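PDB 3KZW: cytosol aminopeptidase from Staphylococcus aureus subsp. aureus, which probably removes N-terminal residues, leucine preferred, from peptides as a metal-dependent aminopeptidase of the cytosol aminopeptidase family. Local coordinates for residues A[103-115]-A[137-151]. Numbering follows the deposited sequence.
Sequences LKTRSYQDMLKIW and FISKYDQLSDVLMAC
Trp115 lies between Phe137 and Cys151. Phe137 covers one face of the indole in an offset stack, with ring planes 16° apart. The centroids of the Trp115 six-membered ring and the Phe137 ring are 4.5 Å apart. On the opposite face, Cys151 SG sits 3.5 Å from the six-membered centroid, almost on its normal. Cys151 CB makes a CH-pi contact over the five-membered ring. With SG anti to the backbone N (chi1 -172°), the thiol reaches across the indole. Ile114 CG2 meets the edge of Phe137, and both side chains rest on Val98 of strand 91-101. Helix 108-124 is the beta-alpha-beta crossover between parallel strands 91-101 and 129-133 of the N-terminal domain's mixed sheet. Its first two turns cross those of helix 144-157 at -41°. Ala150 is a knob among Tyr108, Met111, Leu112 and Trp115. Ahead of the helices, Arg106 bends at chi3 and grips Phe137 O end-on. Its NH2 lies 2.8 Å from Phe137 O; the NH1 bond is longer. Arg106 NH2 also salt-bridges Asp142 OD2, met from above the carboxylate plane. Leu103 CD2 covers one guanidinium face. At the exposed end, Lys104 CA packs over the Tyr141 ring, and Lys104 NZ donates to Tyr141 OH at 2.8 Å.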
ATOM      1  N   LEU A 103     -35.981 -34.843  16.848  1.00  2.66           N
ATOM      2  CA  LEU A 103     -35.366 -35.309  18.094  1.00  2.66           C
ATOM      3  C   LEU A 103     -34.329 -36.413  17.886  1.00  2.68           C
ATOM      4  O   LEU A 103     -33.444 -36.601  18.722  1.00  2.70           O
ATOM      5  CB  LEU A 103     -36.434 -35.768  19.090  1.00  2.66           C
ATOM      6  CG  LEU A 103     -37.296 -34.702  19.771  1.00  2.66           C
ATOM      7  CD1 LEU A 103     -38.438 -35.356  20.535  1.00  2.67           C
ATOM      8  CD2 LEU A 103     -36.470 -33.816  20.695  1.00  2.67           C
ATOM      9  N   LYS A 104     -34.448 -37.141  16.778  1.00  2.67           N
ATOM     10  CA  LYS A 104     -33.474 -38.170  16.413  1.00  2.68           C
ATOM     11  C   LYS A 104     -32.120 -37.547  16.084  1.00  2.67           C
ATOM     12  O   LYS A 104     -31.076 -38.064  16.487  1.00  2.67           O
ATOM     13  CB  LYS A 104     -33.959 -38.985  15.208  1.00  2.68           C
ATOM     14  CG  LYS A 104     -35.283 -39.708  15.393  1.00  2.69           C
ATOM     15  CD  LYS A 104     -35.664 -40.462  14.121  1.00  2.74           C
ATOM     16  CE  LYS A 104     -37.138 -40.860  14.103  1.00  2.78           C
ATOM     17  NZ  LYS A 104     -37.457 -41.968  15.049  1.00  2.73           N
ATOM     18  N   THR A 105     -32.149 -36.431  15.355  1.00  2.69           N
ATOM     19  CA  THR A 105     -30.933 -35.778  14.866  1.00  2.68           C
ATOM     20  C   THR A 105     -30.665 -34.449  15.579  1.00  2.67           C
ATOM     21  O   THR A 105     -30.354 -33.439  14.938  1.00  2.79           O
ATOM     22  CB  THR A 105     -30.991 -35.550  13.333  1.00  2.68           C
ATOM     23  OG1 THR A 105     -32.164 -34.798  12.999  1.00  2.68           O
ATOM     24  CG2 THR A 105     -31.009 -36.881  12.586  1.00  2.67           C
ATOM     25  N   ARG A 106     -30.784 -34.459  16.905  1.00  2.64           N
ATOM     26  CA  ARG A 106     -30.567 -33.256  17.708  1.00  2.65           C
ATOM     27  C   ARG A 106     -29.183 -33.255  18.362  1.00  2.67           C
ATOM     28  O   ARG A 106     -28.928 -34.001  19.309  1.00  2.72           O
ATOM     29  CB  ARG A 106     -31.671 -33.095  18.757  1.00  2.64           C
ATOM     30  CG  ARG A 106     -31.699 -31.725  19.426  1.00  2.65           C
ATOM     31  CD  ARG A 106     -32.914 -31.548  20.323  1.00  2.67           C
ATOM     32  NE  ARG A 106     -32.867 -32.405  21.509  1.00  2.74           N
ATOM     33  CZ  ARG A 106     -33.648 -32.259  22.580  1.00  2.65           C
ATOM     34  NH1 ARG A 106     -34.543 -31.282  22.633  1.00  2.62           N
ATOM     35  NH2 ARG A 106     -33.527 -33.088  23.606  1.00  2.63           N
ATOM     36  N   SER A 107     -28.300 -32.405  17.845  1.00  2.69           N
ATOM     37  CA  SER A 107     -26.923 -32.305  18.322  1.00  2.62           C
ATOM     38  C   SER A 107     -26.819 -31.452  19.585  1.00  2.62           C
ATOM     39  O   SER A 107     -27.801 -30.838  20.011  1.00  2.61           O
ATOM     40  CB  SER A 107     -26.029 -31.724  17.224  1.00  2.66           C
ATOM     41  OG  SER A 107     -26.469 -30.430  16.837  1.00  2.60           O
ATOM     42  N   TYR A 108     -25.626 -31.423  20.178  1.00  2.61           N
ATOM     43  CA  TYR A 108     -25.346 -30.572  21.335  1.00  2.61           C
ATOM     44  C   TYR A 108     -25.394 -29.091  20.955  1.00  2.61           C
ATOM     45  O   TYR A 108     -25.811 -28.250  21.756  1.00  2.57           O
ATOM     46  CB  TYR A 108     -23.990 -30.929  21.954  1.00  2.62           C
ATOM     47  CG  TYR A 108     -23.609 -30.090  23.158  1.00  2.59           C
ATOM     48  CD1 TYR A 108     -24.200 -30.311  24.401  1.00  2.63           C
ATOM     49  CD2 TYR A 108     -22.651 -29.082  23.053  1.00  2.65           C
ATOM     50  CE1 TYR A 108     -23.853 -29.543  25.510  1.00  2.64           C
ATOM     51  CE2 TYR A 108     -22.295 -28.307  24.155  1.00  2.69           C
ATOM     52  CZ  TYR A 108     -22.900 -28.543  25.379  1.00  2.72           C
ATOM     53  OH  TYR A 108     -22.546 -27.778  26.471  1.00  2.72           O
ATOM     54  N   GLN A 109     -24.965 -28.784  19.732  1.00  2.64           N
ATOM     55  CA  GLN A 109     -25.060 -27.431  19.181  1.00  2.65           C
ATOM     56  C   GLN A 109     -26.520 -26.974  19.129  1.00  2.65           C
ATOM     57  O   GLN A 109     -26.833 -25.842  19.500  1.00  2.62           O
ATOM     58  CB  GLN A 109     -24.432 -27.374  17.785  1.00  2.64           C
ATOM     59  CG  GLN A 109     -24.342 -25.974  17.188  1.00  2.67           C
ATOM     60  CD  GLN A 109     -23.919 -25.986  15.729  1.00  2.70           C
ATOM     61  OE1 GLN A 109     -22.831 -25.522  15.384  1.00  2.60           O
ATOM     62  NE2 GLN A 109     -24.776 -26.526  14.866  1.00  2.71           N
ATOM     63  N   ASP A 110     -27.401 -27.865  18.674  1.00  2.67           N
ATOM     64  CA  ASP A 110     -28.840 -27.606  18.642  1.00  2.63           C
ATOM     65  C   ASP A 110     -29.370 -27.245  20.028  1.00  2.64           C
ATOM     66  O   ASP A 110     -30.136 -26.295  20.167  1.00  2.64           O
ATOM     67  CB  ASP A 110     -29.606 -28.808  18.072  1.00  2.62           C
ATOM     68  CG  ASP A 110     -29.352 -29.025  16.581  1.00  2.71           C
ATOM     69  OD1 ASP A 110     -29.071 -28.043  15.859  1.00  2.70           O
ATOM     70  OD2 ASP A 110     -29.445 -30.189  16.126  1.00  2.73           O
ATOM     71  N   MET A 111     -28.943 -27.995  21.047  1.00  2.65           N
ATOM     72  CA  MET A 111     -29.338 -27.740  22.438  1.00  2.65           C
ATOM     73  C   MET A 111     -28.901 -26.352  22.907  1.00  2.65           C
ATOM     74  O   MET A 111     -29.653 -25.664  23.598  1.00  2.66           O
ATOM     75  CB  MET A 111     -28.776 -28.812  23.383  1.00  2.71           C
ATOM     76  CG  MET A 111     -29.360 -30.212  23.216  1.00  2.80           C
ATOM     77  SD  MET A 111     -28.465 -31.437  24.219  1.00  3.95           S
ATOM     78  CE  MET A 111     -28.929 -32.997  23.431  1.00  2.84           C
ATOM     79  N   LEU A 112     -27.689 -25.947  22.526  1.00  2.69           N
ATOM     80  CA  LEU A 112     -27.177 -24.608  22.842  1.00  2.64           C
ATOM     81  C   LEU A 112     -27.982 -23.517  22.136  1.00  2.61           C
ATOM     82  O   LEU A 112     -28.230 -22.452  22.701  1.00  2.55           O
ATOM     83  CB  LEU A 112     -25.695 -24.487  22.478  1.00  2.59           C
ATOM     84  CG  LEU A 112     -24.666 -25.303  23.264  1.00  2.62           C
ATOM     85  CD1 LEU A 112     -23.285 -25.105  22.670  1.00  2.58           C
ATOM     86  CD2 LEU A 112     -24.663 -24.940  24.743  1.00  2.65           C
ATOM     87  N   LYS A 113     -28.385 -23.800  20.902  1.00  2.62           N
ATOM     88  CA  LYS A 113     -29.207 -22.890  20.115  1.00  2.63           C
ATOM     89  C   LYS A 113     -30.622 -22.782  20.694  1.00  2.64           C
ATOM     90  O   LYS A 113     -31.203 -21.698  20.714  1.00  2.61           O
ATOM     91  CB  LYS A 113     -29.252 -23.349  18.654  1.00  2.63           C
ATOM     92  CG  LYS A 113     -29.779 -22.303  17.678  1.00  2.72           C
ATOM     93  CD  LYS A 113     -29.821 -22.824  16.245  1.00  2.76           C
ATOM     94  CE  LYS A 113     -28.445 -22.808  15.587  1.00  2.81           C
ATOM     95  NZ  LYS A 113     -28.484 -23.386  14.214  1.00  2.83           N
ATOM     96  N   ILE A 114     -31.159 -23.911  21.164  1.00  2.67           N
ATOM     97  CA  ILE A 114     -32.500 -23.972  21.752  1.00  2.61           C
ATOM     98  C   ILE A 114     -32.575 -23.173  23.055  1.00  2.60           C
ATOM     99  O   ILE A 114     -33.393 -22.261  23.171  1.00  2.61           O
ATOM    100  CB  ILE A 114     -32.971 -25.441  21.982  1.00  2.63           C
ATOM    101  CG1 ILE A 114     -33.251 -26.132  20.645  1.00  2.63           C
ATOM    102  CG2 ILE A 114     -34.223 -25.489  22.857  1.00  2.59           C
ATOM    103  CD1 ILE A 114     -33.172 -27.647  20.705  1.00  2.61           C
ATOM    104  N   TRP A 115     -31.721 -23.515  24.019  1.00  2.61           N
ATOM    105  CA  TRP A 115     -31.692 -22.823  25.311  1.00  2.63           C
ATOM    106  C   TRP A 115     -31.239 -21.372  25.159  1.00  2.66           C
ATOM    107  O   TRP A 115     -31.755 -20.478  25.833  1.00  2.63           O
ATOM    108  CB  TRP A 115     -30.790 -23.550  26.314  1.00  2.60           C
ATOM    109  CG  TRP A 115     -31.301 -24.888  26.762  1.00  2.68           C
ATOM    110  CD1 TRP A 115     -30.708 -26.104  26.557  1.00  2.65           C
ATOM    111  CD2 TRP A 115     -32.504 -25.150  27.500  1.00  2.72           C
ATOM    112  NE1 TRP A 115     -31.466 -27.103  27.116  1.00  2.61           N
ATOM    113  CE2 TRP A 115     -32.574 -26.548  27.700  1.00  2.66           C
ATOM    114  CE3 TRP A 115     -33.530 -24.340  28.008  1.00  2.67           C
ATOM    115  CZ2 TRP A 115     -33.630 -27.154  28.389  1.00  2.68           C
ATOM    116  CZ3 TRP A 115     -34.582 -24.945  28.691  1.00  2.66           C
ATOM    117  CH2 TRP A 115     -34.621 -26.339  28.874  1.00  2.71           C
ATOM    118  N   PHE A 137     -38.592 -31.089  26.734  1.00  2.67           N
ATOM    119  CA  PHE A 137     -37.226 -30.868  26.256  1.00  2.69           C
ATOM    120  C   PHE A 137     -36.384 -32.142  26.280  1.00  2.73           C
ATOM    121  O   PHE A 137     -35.373 -32.237  25.579  1.00  2.76           O
ATOM    122  CB  PHE A 137     -36.543 -29.779  27.085  1.00  2.68           C
ATOM    123  CG  PHE A 137     -37.050 -28.392  26.801  1.00  2.68           C
ATOM    124  CD1 PHE A 137     -38.195 -27.912  27.428  1.00  2.64           C
ATOM    125  CD2 PHE A 137     -36.379 -27.566  25.909  1.00  2.62           C
ATOM    126  CE1 PHE A 137     -38.666 -26.638  27.167  1.00  2.60           C
ATOM    127  CE2 PHE A 137     -36.845 -26.284  25.644  1.00  2.68           C
ATOM    128  CZ  PHE A 137     -37.991 -25.820  26.276  1.00  2.64           C
ATOM    129  N   ILE A 138     -36.811 -33.111  27.086  1.00  2.74           N
ATOM    130  CA  ILE A 138     -36.090 -34.367  27.272  1.00  2.77           C
ATOM    131  C   ILE A 138     -36.704 -35.461  26.413  1.00  2.88           C
ATOM    132  O   ILE A 138     -37.910 -35.711  26.471  1.00  2.87           O
ATOM    133  CB  ILE A 138     -36.099 -34.802  28.755  1.00  2.77           C
ATOM    134  CG1 ILE A 138     -35.547 -33.679  29.642  1.00  2.74           C
ATOM    135  CG2 ILE A 138     -35.308 -36.102  28.951  1.00  2.68           C
ATOM    136  CD1 ILE A 138     -36.069 -33.703  31.070  1.00  2.79           C
ATOM    137  N   SER A 139     -35.866 -36.109  25.612  1.00  3.02           N
ATOM    138  CA  SER A 139     -36.333 -37.175  24.742  1.00  3.13           C
ATOM    139  C   SER A 139     -35.731 -38.509  25.138  1.00  3.20           C
ATOM    140  O   SER A 139     -34.820 -38.581  25.968  1.00  3.28           O
ATOM    141  CB  SER A 139     -36.009 -36.862  23.277  1.00  3.13           C
ATOM    142  OG  SER A 139     -34.625 -37.016  23.017  1.00  3.28           O
ATOM    143  N   LYS A 140     -36.265 -39.563  24.532  1.00  3.31           N
ATOM    144  CA  LYS A 140     -35.740 -40.915  24.651  1.00  3.34           C
ATOM    145  C   LYS A 140     -34.313 -41.018  24.090  1.00  3.35           C
ATOM    146  O   LYS A 140     -33.565 -41.926  24.452  1.00  3.34           O
ATOM    147  CB  LYS A 140     -36.675 -41.886  23.915  1.00  3.34           C
ATOM    148  CG  LYS A 140     -37.069 -41.420  22.502  1.00  3.57           C
ATOM    149  CD  LYS A 140     -38.111 -42.309  21.828  1.00  4.02           C
ATOM    150  CE  LYS A 140     -39.532 -41.877  22.151  1.00  4.42           C
ATOM    151  NZ  LYS A 140     -40.499 -42.350  21.124  1.00  4.54           N
ATOM    152  N   TYR A 141     -33.945 -40.069  23.227  1.00  3.45           N
ATOM    153  CA  TYR A 141     -32.690 -40.124  22.466  1.00  3.53           C
ATOM    154  C   TYR A 141     -31.469 -39.568  23.191  1.00  3.58           C
ATOM    155  O   TYR A 141     -30.354 -40.056  23.001  1.00  3.61           O
ATOM    156  CB  TYR A 141     -32.852 -39.429  21.109  1.00  3.46           C
ATOM    157  CG  TYR A 141     -33.864 -40.107  20.217  1.00  3.53           C
ATOM    158  CD1 TYR A 141     -33.582 -41.339  19.623  1.00  3.51           C
ATOM    159  CD2 TYR A 141     -35.108 -39.529  19.981  1.00  3.61           C
ATOM    160  CE1 TYR A 141     -34.512 -41.978  18.811  1.00  3.36           C
ATOM    161  CE2 TYR A 141     -36.047 -40.161  19.168  1.00  3.84           C
ATOM    162  CZ  TYR A 141     -35.740 -41.384  18.588  1.00  3.48           C
ATOM    163  OH  TYR A 141     -36.662 -42.013  17.784  1.00  3.54           O
ATOM    164  N   ASP A 142     -31.678 -38.552  24.016  1.00  3.70           N
ATOM    165  CA  ASP A 142     -30.567 -37.900  24.701  1.00  3.97           C
ATOM    166  C   ASP A 142     -30.518 -38.220  26.187  1.00  3.95           C
ATOM    167  O   ASP A 142     -31.543 -38.503  26.811  1.00  3.82           O
ATOM    168  CB  ASP A 142     -30.594 -36.384  24.474  1.00  3.95           C
ATOM    169  CG  ASP A 142     -32.001 -35.842  24.336  1.00  4.39           C
ATOM    170  OD1 ASP A 142     -32.800 -35.975  25.292  1.00  4.36           O
ATOM    171  OD2 ASP A 142     -32.307 -35.284  23.260  1.00  5.08           O
ATOM    172  N   GLN A 143     -29.304 -38.190  26.732  1.00  4.08           N
ATOM    173  CA  GLN A 143     -29.091 -38.364  28.158  1.00  4.18           C
ATOM    174  C   GLN A 143     -29.502 -37.082  28.873  1.00  4.15           C
ATOM    175  O   GLN A 143     -29.375 -35.980  28.327  1.00  4.19           O
ATOM    176  CB  GLN A 143     -27.630 -38.711  28.452  1.00  4.19           C
ATOM    177  CG  GLN A 143     -27.407 -39.327  29.827  1.00  4.72           C
ATOM    178  CD  GLN A 143     -26.044 -39.986  29.979  1.00  5.56           C
ATOM    179  OE1 GLN A 143     -25.952 -41.176  30.292  1.00  5.45           O
ATOM    180  NE2 GLN A 143     -24.978 -39.216  29.760  1.00  5.59           N
ATOM    181  N   LEU A 144     -30.006 -37.247  30.093  1.00  4.08           N
ATOM    182  CA  LEU A 144     -30.524 -36.150  30.902  1.00  3.91           C
ATOM    183  C   LEU A 144     -29.476 -35.070  31.174  1.00  3.74           C
ATOM    184  O   LEU A 144     -29.799 -33.882  31.204  1.00  3.74           O
ATOM    185  CB  LEU A 144     -31.063 -36.708  32.221  1.00  4.02           C
ATOM    186  CG  LEU A 144     -31.871 -35.821  33.167  1.00  4.21           C
ATOM    187  CD1 LEU A 144     -33.222 -35.462  32.572  1.00  4.43           C
ATOM    188  CD2 LEU A 144     -32.044 -36.535  34.497  1.00  4.53           C
ATOM    189  N   SER A 145     -28.227 -35.490  31.358  1.00  3.53           N
ATOM    190  CA  SER A 145     -27.154 -34.572  31.723  1.00  3.38           C
ATOM    191  C   SER A 145     -26.816 -33.556  30.637  1.00  3.19           C
ATOM    192  O   SER A 145     -26.504 -32.415  30.955  1.00  3.29           O
ATOM    193  CB  SER A 145     -25.898 -35.336  32.146  1.00  3.47           C
ATOM    194  OG  SER A 145     -25.129 -35.733  31.028  1.00  3.93           O
ATOM    195  N   ASP A 146     -26.883 -33.961  29.368  1.00  2.94           N
ATOM    196  CA  ASP A 146     -26.530 -33.062  28.263  1.00  2.83           C
ATOM    197  C   ASP A 146     -27.536 -31.925  28.079  1.00  2.76           C
ATOM    198  O   ASP A 146     -27.149 -30.791  27.780  1.00  2.77           O
ATOM    199  CB  ASP A 146     -26.357 -33.831  26.948  1.00  2.80           C
ATOM    200  CG  ASP A 146     -25.168 -34.786  26.972  1.00  2.83           C
ATOM    201  OD1 ASP A 146     -24.424 -34.813  27.981  1.00  2.80           O
ATOM    202  OD2 ASP A 146     -24.978 -35.517  25.973  1.00  2.85           O
ATOM    203  N   VAL A 147     -28.818 -32.237  28.260  1.00  2.70           N
ATOM    204  CA  VAL A 147     -29.888 -31.246  28.131  1.00  2.68           C
ATOM    205  C   VAL A 147     -29.834 -30.235  29.278  1.00  2.67           C
ATOM    206  O   VAL A 147     -29.922 -29.028  29.053  1.00  2.65           O
ATOM    207  CB  VAL A 147     -31.288 -31.913  28.055  1.00  2.63           C
ATOM    208  CG1 VAL A 147     -32.391 -30.866  27.992  1.00  2.61           C
ATOM    209  CG2 VAL A 147     -31.375 -32.830  26.846  1.00  2.63           C
ATOM    210  N   LEU A 148     -29.670 -30.738  30.499  1.00  2.68           N
ATOM    211  CA  LEU A 148     -29.634 -29.892  31.695  1.00  2.66           C
ATOM    212  C   LEU A 148     -28.334 -29.099  31.826  1.00  2.66           C
ATOM    213  O   LEU A 148     -28.329 -28.006  32.391  1.00  2.64           O
ATOM    214  CB  LEU A 148     -29.881 -30.728  32.958  1.00  2.68           C
ATOM    215  CG  LEU A 148     -31.198 -31.507  33.077  1.00  2.66           C
ATOM    216  CD1 LEU A 148     -31.207 -32.345  34.346  1.00  2.65           C
ATOM    217  CD2 LEU A 148     -32.416 -30.591  33.034  1.00  2.66           C
ATOM    218  N   MET A 149     -27.241 -29.658  31.307  1.00  2.68           N
ATOM    219  CA  MET A 149     -25.952 -28.970  31.255  1.00  2.66           C
ATOM    220  C   MET A 149     -26.058 -27.745  30.351  1.00  2.63           C
ATOM    221  O   MET A 149     -25.703 -26.639  30.755  1.00  2.62           O
ATOM    222  CB  MET A 149     -24.866 -29.911  30.727  1.00  2.70           C
ATOM    223  CG  MET A 149     -23.431 -29.438  30.963  1.00  2.83           C
ATOM    224  SD  MET A 149     -22.875 -29.646  32.672  1.00  3.42           S
ATOM    225  CE  MET A 149     -22.970 -31.431  32.875  1.00  2.73           C
ATOM    226  N   ALA A 150     -26.558 -27.960  29.134  1.00  2.60           N
ATOM    227  CA  ALA A 150     -26.761 -26.895  28.158  1.00  2.61           C
ATOM    228  C   ALA A 150     -27.701 -25.824  28.699  1.00  2.63           C
ATOM    229  O   ALA A 150     -27.460 -24.630  28.517  1.00  2.63           O
ATOM    230  CB  ALA A 150     -27.298 -27.471  26.856  1.00  2.63           C
ATOM    231  N   CYS A 151     -28.763 -26.264  29.373  1.00  2.66           N
ATOM    232  CA  CYS A 151     -29.720 -25.373  30.027  1.00  2.62           C
ATOM    233  C   CYS A 151     -29.031 -24.460  31.040  1.00  2.64           C
ATOM    234  O   CYS A 151     -29.262 -23.247  31.049  1.00  2.62           O
ATOM    235  CB  CYS A 151     -30.821 -26.190  30.709  1.00  2.63           C
ATOM    236  SG  CYS A 151     -32.192 -25.217  31.370  1.00  2.51           S
TER